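Local coordinates for CBS domain protein (Shewanella oneidensis, PDB 3LHH) that binds AMP through a pair of CBS domains that form one part of a longer, predicted membrane protein of the CorC/HlyC-associated family, at residues M126-H131 / Q156-A161; S52-L57 / G147-L152; V140-E145 / G151-Q156. All coordinates share one frame; numbering follows the deposited sequence. Where two conformers were deposited one is given.

In the fold
Following the chain from its N terminus, 52-57 comes first, a loop leaving strand 49-50. Its partner 147-152 lies some ninety residues on, so interaction 2 closes the longest loop and ties the first CBS domain to the second. Interaction 1 pairs helix 125-135 with helix 155-163, both in the second domain. Its loop crosses that of interaction 2, because 147-152 falls between 126-131 and 156-161. Interaction 3, the hairpin of strands 139-143 and 149-154, fits wholly within the span of interaction 1 and shares Gly151 and Leu152 with interaction 2. One face of the hairpin takes the two helices, the other meets the first domain; all three contacts touch AMP.

Interaction 1. Residues M126-H131 / Q156-A161. With AMP (adenosine monophosphate), chain B.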
# COMPACT_ATOMS: atom_id res chain seq x y z
N MSE A 126 9.48 12.93 -11.79
CA MSE A 126 8.72 12.84 -13.03
C MSE A 126 8.45 11.37 -13.34
O MSE A 126 7.32 10.97 -13.61
CB MSE A 126 9.47 13.49 -14.20
CG MSE A 126 8.86 14.79 -14.72
SE MSE A 126 7.02 14.68 -15.41
CE MSE A 126 7.35 13.93 -17.18
N GLU A 127 9.52 10.58 -13.31
CA GLU A 127 9.43 9.15 -13.59
C GLU A 127 8.41 8.47 -12.69
O GLU A 127 7.65 7.61 -13.13
CB GLU A 127 10.81 8.51 -13.43
CG GLU A 127 11.86 9.10 -14.37
CD GLU A 127 13.26 8.62 -14.06
OE1 GLU A 127 13.98 8.22 -15.00
OE2 GLU A 127 13.65 8.65 -12.87
N LEU A 128 8.38 8.86 -11.43
CA LEU A 128 7.40 8.29 -10.50
C LEU A 128 5.98 8.72 -10.89
O LEU A 128 5.06 7.89 -10.98
CB LEU A 128 7.71 8.74 -9.07
CG LEU A 128 6.84 8.12 -7.98
CD1 LEU A 128 7.00 6.60 -7.98
CD2 LEU A 128 7.21 8.70 -6.65
N LEU A 129 5.81 10.02 -11.12
CA LEU A 129 4.55 10.57 -11.61
C LEU A 129 4.02 9.82 -12.83
O LEU A 129 2.85 9.42 -12.87
CB LEU A 129 4.75 12.02 -11.99
CG LEU A 129 4.02 13.07 -11.18
CD1 LEU A 129 4.51 13.04 -9.76
CD2 LEU A 129 4.27 14.42 -11.79
N GLU A 130 4.87 9.64 -13.83
CA GLU A 130 4.47 8.92 -15.03
C GLU A 130 4.11 7.47 -14.76
O GLU A 130 3.19 6.93 -15.39
CB GLU A 130 5.55 8.99 -16.12
CG GLU A 130 5.22 10.03 -17.17
CD GLU A 130 3.74 10.02 -17.56
OE1 GLU A 130 3.21 8.95 -17.97
OE2 GLU A 130 3.10 11.09 -17.46
N HIS A 131 4.84 6.83 -13.84
CA HIS A 131 4.50 5.46 -13.43
C HIS A 131 3.07 5.41 -12.87
O HIS A 131 2.29 4.52 -13.21
CB HIS A 131 5.52 4.88 -12.43
CG HIS A 131 5.18 3.49 -11.97
ND1 HIS A 131 4.32 3.24 -10.92
CD2 HIS A 131 5.56 2.28 -12.45
CE1 HIS A 131 4.20 1.94 -10.76
NE2 HIS A 131 4.93 1.33 -11.67
N GLN A 156 -2.33 10.11 -3.97
CA GLN A 156 -2.80 11.24 -3.17
C GLN A 156 -1.64 12.12 -2.72
O GLN A 156 -1.67 13.34 -2.87
CB GLN A 156 -3.55 10.72 -1.93
CG GLN A 156 -5.02 11.11 -1.87
CD GLN A 156 -5.33 12.12 -0.77
OE1 GLN A 156 -5.34 11.79 0.42
NE2 GLN A 156 -5.61 13.36 -1.18
N ASP A 157 -0.62 11.49 -2.16
CA ASP A 157 0.54 12.23 -1.69
C ASP A 157 1.29 12.87 -2.85
O ASP A 157 1.85 13.95 -2.71
CB ASP A 157 1.48 11.32 -0.89
CG ASP A 157 0.93 11.01 0.49
OD1 ASP A 157 -0.04 11.69 0.89
OD2 ASP A 157 1.47 10.11 1.17
N MSE A 158 1.31 12.18 -3.98
CA MSE A 158 1.93 12.71 -5.17
C MSE A 158 1.22 13.96 -5.70
O MSE A 158 1.87 14.90 -6.14
CB MSE A 158 1.99 11.64 -6.25
CG MSE A 158 3.14 10.69 -6.06
SE MSE A 158 4.79 11.38 -6.84
CE MSE A 158 4.77 13.22 -6.21
N MSE A 159 -0.11 13.94 -5.66
CA MSE A 159 -0.89 15.09 -6.11
C MSE A 159 -0.81 16.25 -5.13
O MSE A 159 -0.74 17.41 -5.55
CB MSE A 159 -2.34 14.71 -6.33
CG MSE A 159 -2.54 13.91 -7.60
SE MSE A 159 -4.40 13.44 -7.86
CE MSE A 159 -4.93 12.89 -6.06
N ASP A 160 -0.83 15.95 -3.84
CA ASP A 160 -0.70 17.01 -2.84
C ASP A 160 0.62 17.72 -3.02
O ASP A 160 0.71 18.94 -2.85
CB ASP A 160 -0.80 16.45 -1.42
CG ASP A 160 -2.19 15.95 -1.10
OD1 ASP A 160 -3.12 16.15 -1.91
OD2 ASP A 160 -2.36 15.37 -0.01
N ALA A 161 1.66 16.98 -3.37
CA ALA A 161 2.97 17.58 -3.49
C ALA A 161 3.07 18.46 -4.75
O ALA A 161 3.75 19.49 -4.77
CB ALA A 161 4.06 16.53 -3.48
P AMP B . -6.22 7.50 3.12
O1P AMP B . -6.01 7.45 4.61
O2P AMP B . -6.51 6.15 2.51
O3P AMP B . -7.11 8.61 2.62
O5' AMP B . -4.77 7.98 2.64
C5' AMP B . -4.30 9.28 3.01
C4' AMP B . -2.79 9.26 3.24
O4' AMP B . -2.43 8.39 4.32
C3' AMP B . -2.01 8.71 2.05
O3' AMP B . -1.77 9.69 1.03
C2' AMP B . -0.74 8.21 2.70
O2' AMP B . 0.02 9.38 3.03
C1' AMP B . -1.23 7.65 4.02
N9 AMP B . -1.61 6.20 3.94
C8 AMP B . -2.61 5.68 3.19
N7 AMP B . -2.72 4.34 3.36
C5 AMP B . -1.76 3.99 4.24
C6 AMP B . -1.34 2.72 4.87
N6 AMP B . -1.95 1.54 4.58
N1 AMP B . -0.33 2.78 5.75
C2 AMP B . 0.29 3.95 6.06
N3 AMP B . -0.05 5.14 5.52
C4 AMP B . -1.05 5.21 4.61
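Leu128 and Leu129 of helix 125-135 meet Met158 of helix 155-163 in the helical layer of the second CBS domain, whose strand-helix-strand-strand-helix order sets both helices against one face of the sheet. No hydrogen bond joins the two helical segments. The nearest backbone approach is Leu129 CA to Met158 CA, 7.3 Å, and the Met158 side chain fills the space between them. Met158, a selenomethionine, does this with its selenium. Leu128 presents its CD2 methyl to Met158 SE at 3.6 Å, and Leu129 brings CD1 to the same Met158 SE at 3.4 Å, so one polarisable atom is gripped by two leucine branches. The Leu129 CD1 methyl also touches Met158 CE, at 3.6 Å. The bends of the Met158 chain (chi2 -86°, chi3 46°) curl its end back over its own helix, so SE is the foremost atom and CE only flanks Leu129 CD1. Leu128, with CG opposite its backbone N (chi1 -175°), extends toward the other helix, and both Leu128 and Met158 also rest on Val153 of the underlying strand, which makes this the inner, buried part of the layer. One residue before Met158, Asp157 reaches the ligand instead. Its carboxylate takes both hydroxyls of the AMP ribose, one on each oxygen, a fork that should limit its rotation. The nearby N-terminal end of helix 155-163 would probably favour its negative charge. AMP O3' donates to Asp157 OD1 at 2.6 Å, and AMP O2' to Asp157 OD2 at a very short 2.5 Å.

Interaction 2. Residues S52-L57 / G147-L152. With AMP (adenosine monophosphate), chain B.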
# COMPACT_ATOMS: atom_id res chain seq x y z
N SER A 52 8.31 2.05 8.49
CA SER A 52 7.88 1.97 9.89
C SER A 52 6.48 2.55 10.11
O SER A 52 5.81 2.21 11.09
CB SER A 52 8.89 2.62 10.83
OG SER A 52 8.95 4.01 10.63
N ASP A 53 6.05 3.43 9.21
CA ASP A 53 4.73 4.05 9.31
C ASP A 53 3.66 3.29 8.52
O ASP A 53 2.50 3.67 8.55
CB ASP A 53 4.76 5.51 8.82
CG ASP A 53 5.58 6.43 9.73
OD1 ASP A 53 6.15 5.95 10.74
OD2 ASP A 53 5.65 7.65 9.44
N ILE A 54 4.05 2.24 7.80
CA ILE A 54 3.09 1.48 7.00
C ILE A 54 2.15 0.63 7.84
O ILE A 54 2.60 -0.18 8.65
CB ILE A 54 3.77 0.54 5.98
CG1 ILE A 54 4.52 1.34 4.91
CG2 ILE A 54 2.72 -0.34 5.32
CD1 ILE A 54 5.16 0.47 3.84
N VAL A 55 0.85 0.79 7.63
CA VAL A 55 -0.14 -0.03 8.33
C VAL A 55 -0.55 -1.15 7.39
O VAL A 55 -1.02 -0.87 6.29
CB VAL A 55 -1.39 0.80 8.70
CG1 VAL A 55 -2.45 -0.08 9.33
CG2 VAL A 55 -1.01 1.95 9.63
N PHE A 56 -0.39 -2.40 7.81
CA PHE A 56 -0.50 -3.52 6.87
C PHE A 56 -1.28 -4.71 7.43
O PHE A 56 -1.45 -4.83 8.64
CB PHE A 56 0.90 -3.99 6.43
CG PHE A 56 1.73 -4.58 7.54
CD1 PHE A 56 2.60 -3.79 8.27
CD2 PHE A 56 1.66 -5.94 7.83
CE1 PHE A 56 3.37 -4.33 9.29
CE2 PHE A 56 2.43 -6.49 8.85
CZ PHE A 56 3.28 -5.68 9.58
N LEU A 57 -1.76 -5.56 6.54
CA LEU A 57 -2.43 -6.79 6.95
C LEU A 57 -1.53 -8.02 6.74
O LEU A 57 -0.71 -8.05 5.83
CB LEU A 57 -3.74 -6.95 6.19
CG LEU A 57 -4.69 -5.74 6.23
CD1 LEU A 57 -6.02 -6.10 5.60
CD2 LEU A 57 -4.89 -5.25 7.63
N GLY A 147 16.96 -4.47 -2.93
CA GLY A 147 15.63 -5.02 -3.14
C GLY A 147 14.78 -4.96 -1.88
O GLY A 147 13.69 -5.53 -1.82
N ASP A 148 15.27 -4.27 -0.86
CA ASP A 148 14.51 -4.20 0.39
C ASP A 148 13.49 -3.06 0.36
O ASP A 148 13.75 -1.99 -0.18
CB ASP A 148 15.45 -4.03 1.59
CG ASP A 148 16.37 -5.23 1.82
OD1 ASP A 148 17.55 -4.96 2.11
OD2 ASP A 148 15.94 -6.41 1.75
N LEU A 149 12.32 -3.29 0.94
CA LEU A 149 11.28 -2.28 0.99
C LEU A 149 11.69 -1.09 1.85
O LEU A 149 12.11 -1.25 2.99
CB LEU A 149 10.00 -2.90 1.55
CG LEU A 149 8.84 -1.92 1.59
CD1 LEU A 149 8.13 -1.96 0.25
CD2 LEU A 149 7.91 -2.32 2.69
N LYS A 150 11.56 0.11 1.30
CA LYS A 150 11.91 1.36 2.00
C LYS A 150 10.67 2.12 2.45
O LYS A 150 10.74 2.97 3.33
CB LYS A 150 12.74 2.28 1.08
CG LYS A 150 14.22 2.00 1.08
CD LYS A 150 14.83 2.28 2.46
CE LYS A 150 15.74 1.13 2.92
NZ LYS A 150 15.45 0.68 4.34
N GLY A 151 9.54 1.86 1.80
CA GLY A 151 8.34 2.60 2.08
C GLY A 151 7.33 2.51 0.95
O GLY A 151 7.46 1.66 0.07
N LEU A 152 6.33 3.37 0.99
CA LEU A 152 5.35 3.41 -0.08
C LEU A 152 5.01 4.83 -0.46
O LEU A 152 5.16 5.75 0.35
CB LEU A 152 4.08 2.62 0.29
CG LEU A 152 3.22 3.08 1.45
CD1 LEU A 152 2.32 4.25 1.08
CD2 LEU A 152 2.38 1.90 1.91
P AMP B . -6.22 7.50 3.12
O1P AMP B . -6.01 7.45 4.61
O2P AMP B . -6.51 6.15 2.51
O3P AMP B . -7.11 8.61 2.62
O5' AMP B . -4.77 7.98 2.64
C5' AMP B . -4.30 9.28 3.01
C4' AMP B . -2.79 9.26 3.24
O4' AMP B . -2.43 8.39 4.32
C3' AMP B . -2.01 8.71 2.05
O3' AMP B . -1.77 9.69 1.03
C2' AMP B . -0.74 8.21 2.70
O2' AMP B . 0.02 9.38 3.03
C1' AMP B . -1.23 7.65 4.02
N9 AMP B . -1.61 6.20 3.94
C8 AMP B . -2.61 5.68 3.19
N7 AMP B . -2.72 4.34 3.36
C5 AMP B . -1.76 3.99 4.24
C6 AMP B . -1.34 2.72 4.87
N6 AMP B . -1.95 1.54 4.58
N1 AMP B . -0.33 2.78 5.75
C2 AMP B . 0.29 3.95 6.06
N3 AMP B . -0.05 5.14 5.52
C4 AMP B . -1.05 5.21 4.61
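The adenine end of the AMP pocket is built on the 52-57 loop, where Ile54 drives its side chain into Leu152 and Leu149 of the second CBS domain while Val55, next in the chain, reads the base. Of residues 52-57, Ile54 makes the contact with 147-152. Its CD1 lies 3.7 Å from Leu152 CD2, and the two side chains meet at a slant, Leu152 CD2 lying against both CG1 and CD1 of Ile54. The outer arm of Ile54 is fully extended (chi2 -177°), which lets CD1 reach on to Leu149 CD2 at 4.1 Å. Leu152 CG stands between its backbone N and carbonyl carbon (chi1 64°), which brings CD2 onto Ile54. Between these two leucines the strand carries a classic beta bulge, Lys150 and Gly151 both facing Val142. Ile54 CD1 also comes 4.2 Å from Gly151 C; the backbone angles of this residue suit glycine, since a CB would collide with Lys150 O. Pro79 of strand 77-81 packs on Ile54 as well, and Met88 on Leu149, so the methyls are enclosed by both domains. Val55 points its side chain away from the strand and works through its main chain, pairing with the Watson-Crick edge of adenine. AMP N1 accepts from Val55 N at 3.0 Å in a nearly straight bond (172°), and AMP N6 donates to Val55 O at 3.1 Å. Just ahead of this pair, Asp53 O approaches AMP C2 to 3.3 Å.

Interaction 3. Residues V140-E145 / G151-Q156; sequences VFVVDE and GLVTLQ. With AMP (adenosine monophosphate), chain B.
Val140, Phe141 and Val142 pair with Val153, Leu152 and Gly151 in an antiparallel beta hairpin of the second CBS domain. The tight part is the end nearest AMP, where Val140 and Val153 exchange two backbone bonds, Val140 N to Val153 O and Val153 N to Val140 O, both 2.9 Å. Val142 N still gives a straight bond to Gly151 O (3.0 Å, 174°), but the return bond, Gly151 N to Val142 O, is weak at 3.5 Å, because Val142 O also takes Lys150 N at the bulge; farther out Glu145 lies on the surface and is poorly ordered. On the face turned to helix 125-135, valine methyls meet: Val153 CG2 touches Val142 CG2 at 3.8 Å. On the other face Phe141 sets CD1 obliquely against Leu152 CB at 3.9 Å, and Gly151 O approaches the ring's edge. At the strand's end Thr154 is the N-cap of helix 155-163; its OG1 accepts from Asp157 N and donates to AMP O3' at 2.7 Å. A valine in its place would probably leave the ribose hydroxyl without that donor and the helix end without its cap. Val140 and Val153 face helix 125-135 through Phe132, whereas Phe141 turns to strands 77-81 and 88-93 of the first domain, touching Pro79, Met88 and Ile91.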
# COMPACT_ATOMS: atom_id res chain seq x y z
N VAL A 140 2.13 2.63 -4.62
CA VAL A 140 3.28 1.88 -5.13
C VAL A 140 4.30 1.67 -4.01
O VAL A 140 4.43 2.50 -3.10
CB VAL A 140 4.00 2.58 -6.31
CG1 VAL A 140 3.06 2.79 -7.49
CG2 VAL A 140 4.61 3.90 -5.85
N PHE A 141 4.99 0.54 -4.06
CA PHE A 141 6.03 0.22 -3.08
C PHE A 141 7.41 0.59 -3.61
O PHE A 141 7.72 0.36 -4.78
CB PHE A 141 5.97 -1.26 -2.71
CG PHE A 141 4.67 -1.67 -2.07
CD1 PHE A 141 4.22 -1.06 -0.91
CD2 PHE A 141 3.91 -2.68 -2.63
CE1 PHE A 141 3.01 -1.44 -0.34
CE2 PHE A 141 2.71 -3.07 -2.05
CZ PHE A 141 2.26 -2.45 -0.91
N VAL A 142 8.23 1.14 -2.74
CA VAL A 142 9.56 1.58 -3.10
C VAL A 142 10.63 0.71 -2.42
O VAL A 142 10.57 0.49 -1.21
CB VAL A 142 9.76 3.04 -2.70
CG1 VAL A 142 11.14 3.52 -3.12
CG2 VAL A 142 8.66 3.91 -3.32
N VAL A 143 11.59 0.22 -3.21
CA VAL A 143 12.67 -0.61 -2.68
C VAL A 143 14.02 0.07 -2.89
O VAL A 143 14.17 0.88 -3.80
CB VAL A 143 12.72 -2.00 -3.35
CG1 VAL A 143 11.36 -2.68 -3.26
CG2 VAL A 143 13.16 -1.87 -4.82
N ASP A 144 15.01 -0.27 -2.06
CA ASP A 144 16.37 0.22 -2.25
C ASP A 144 17.16 -0.71 -3.18
O ASP A 144 16.59 -1.59 -3.82
CB ASP A 144 17.11 0.45 -0.92
CG ASP A 144 17.24 -0.83 -0.07
OD1 ASP A 144 17.20 -1.95 -0.63
OD2 ASP A 144 17.40 -0.69 1.16
N GLU A 145 18.47 -0.50 -3.25
CA GLU A 145 19.32 -1.28 -4.16
C GLU A 145 19.47 -2.75 -3.75
O GLU A 145 19.80 -3.58 -4.59
CB GLU A 145 20.69 -0.61 -4.33
CG GLU A 145 20.78 0.80 -3.78
CD GLU A 145 20.70 0.83 -2.26
OE1 GLU A 145 19.92 1.64 -1.72
OE2 GLU A 145 21.42 0.04 -1.61
N GLY A 151 9.54 1.86 1.80
CA GLY A 151 8.34 2.60 2.08
C GLY A 151 7.33 2.51 0.95
O GLY A 151 7.46 1.66 0.07
N LEU A 152 6.33 3.37 0.99
CA LEU A 152 5.35 3.41 -0.08
C LEU A 152 5.01 4.83 -0.46
O LEU A 152 5.16 5.75 0.35
CB LEU A 152 4.08 2.62 0.29
CG LEU A 152 3.22 3.08 1.45
CD1 LEU A 152 2.32 4.25 1.08
CD2 LEU A 152 2.38 1.90 1.91
N VAL A 153 4.58 5.01 -1.70
CA VAL A 153 4.08 6.30 -2.16
C VAL A 153 2.64 6.16 -2.63
O VAL A 153 2.29 5.19 -3.29
CB VAL A 153 4.95 6.86 -3.31
CG1 VAL A 153 4.52 8.28 -3.68
CG2 VAL A 153 6.37 6.88 -2.87
N THR A 154 1.80 7.14 -2.28
CA THR A 154 0.44 7.16 -2.78
C THR A 154 0.22 8.24 -3.85
O THR A 154 0.88 9.28 -3.87
CB THR A 154 -0.59 7.38 -1.65
OG1 THR A 154 -0.47 8.72 -1.14
CG2 THR A 154 -0.39 6.38 -0.51
N LEU A 155 -0.73 8.00 -4.74
CA LEU A 155 -1.10 9.00 -5.73
C LEU A 155 -1.51 10.28 -5.01
O LEU A 155 -1.09 11.39 -5.37
CB LEU A 155 -2.24 8.48 -6.59
CG LEU A 155 -2.82 9.49 -7.57
CD1 LEU A 155 -1.80 9.79 -8.64
CD2 LEU A 155 -4.11 8.96 -8.17
N GLN A 156 -2.33 10.11 -3.97
CA GLN A 156 -2.80 11.24 -3.17
C GLN A 156 -1.64 12.12 -2.72
O GLN A 156 -1.67 13.34 -2.87
CB GLN A 156 -3.55 10.72 -1.93
CG GLN A 156 -5.02 11.11 -1.87
CD GLN A 156 -5.33 12.12 -0.77
OE1 GLN A 156 -5.34 11.79 0.42
NE2 GLN A 156 -5.61 13.36 -1.18
P AMP B . -6.22 7.50 3.12
O1P AMP B . -6.01 7.45 4.61
O2P AMP B . -6.51 6.15 2.51
O3P AMP B . -7.11 8.61 2.62
O5' AMP B . -4.77 7.98 2.64
C5' AMP B . -4.30 9.28 3.01
C4' AMP B . -2.79 9.26 3.24
O4' AMP B . -2.43 8.39 4.32
C3' AMP B . -2.01 8.71 2.05
O3' AMP B . -1.77 9.69 1.03
C2' AMP B . -0.74 8.21 2.70
O2' AMP B . 0.02 9.38 3.03
C1' AMP B . -1.23 7.65 4.02
N9 AMP B . -1.61 6.20 3.94
C8 AMP B . -2.61 5.68 3.19
N7 AMP B . -2.72 4.34 3.36
C5 AMP B . -1.76 3.99 4.24
C6 AMP B . -1.34 2.72 4.87
N6 AMP B . -1.95 1.54 4.58
N1 AMP B . -0.33 2.78 5.75
C2 AMP B . 0.29 3.95 6.06
N3 AMP B . -0.05 5.14 5.52
C4 AMP B . -1.05 5.21 4.61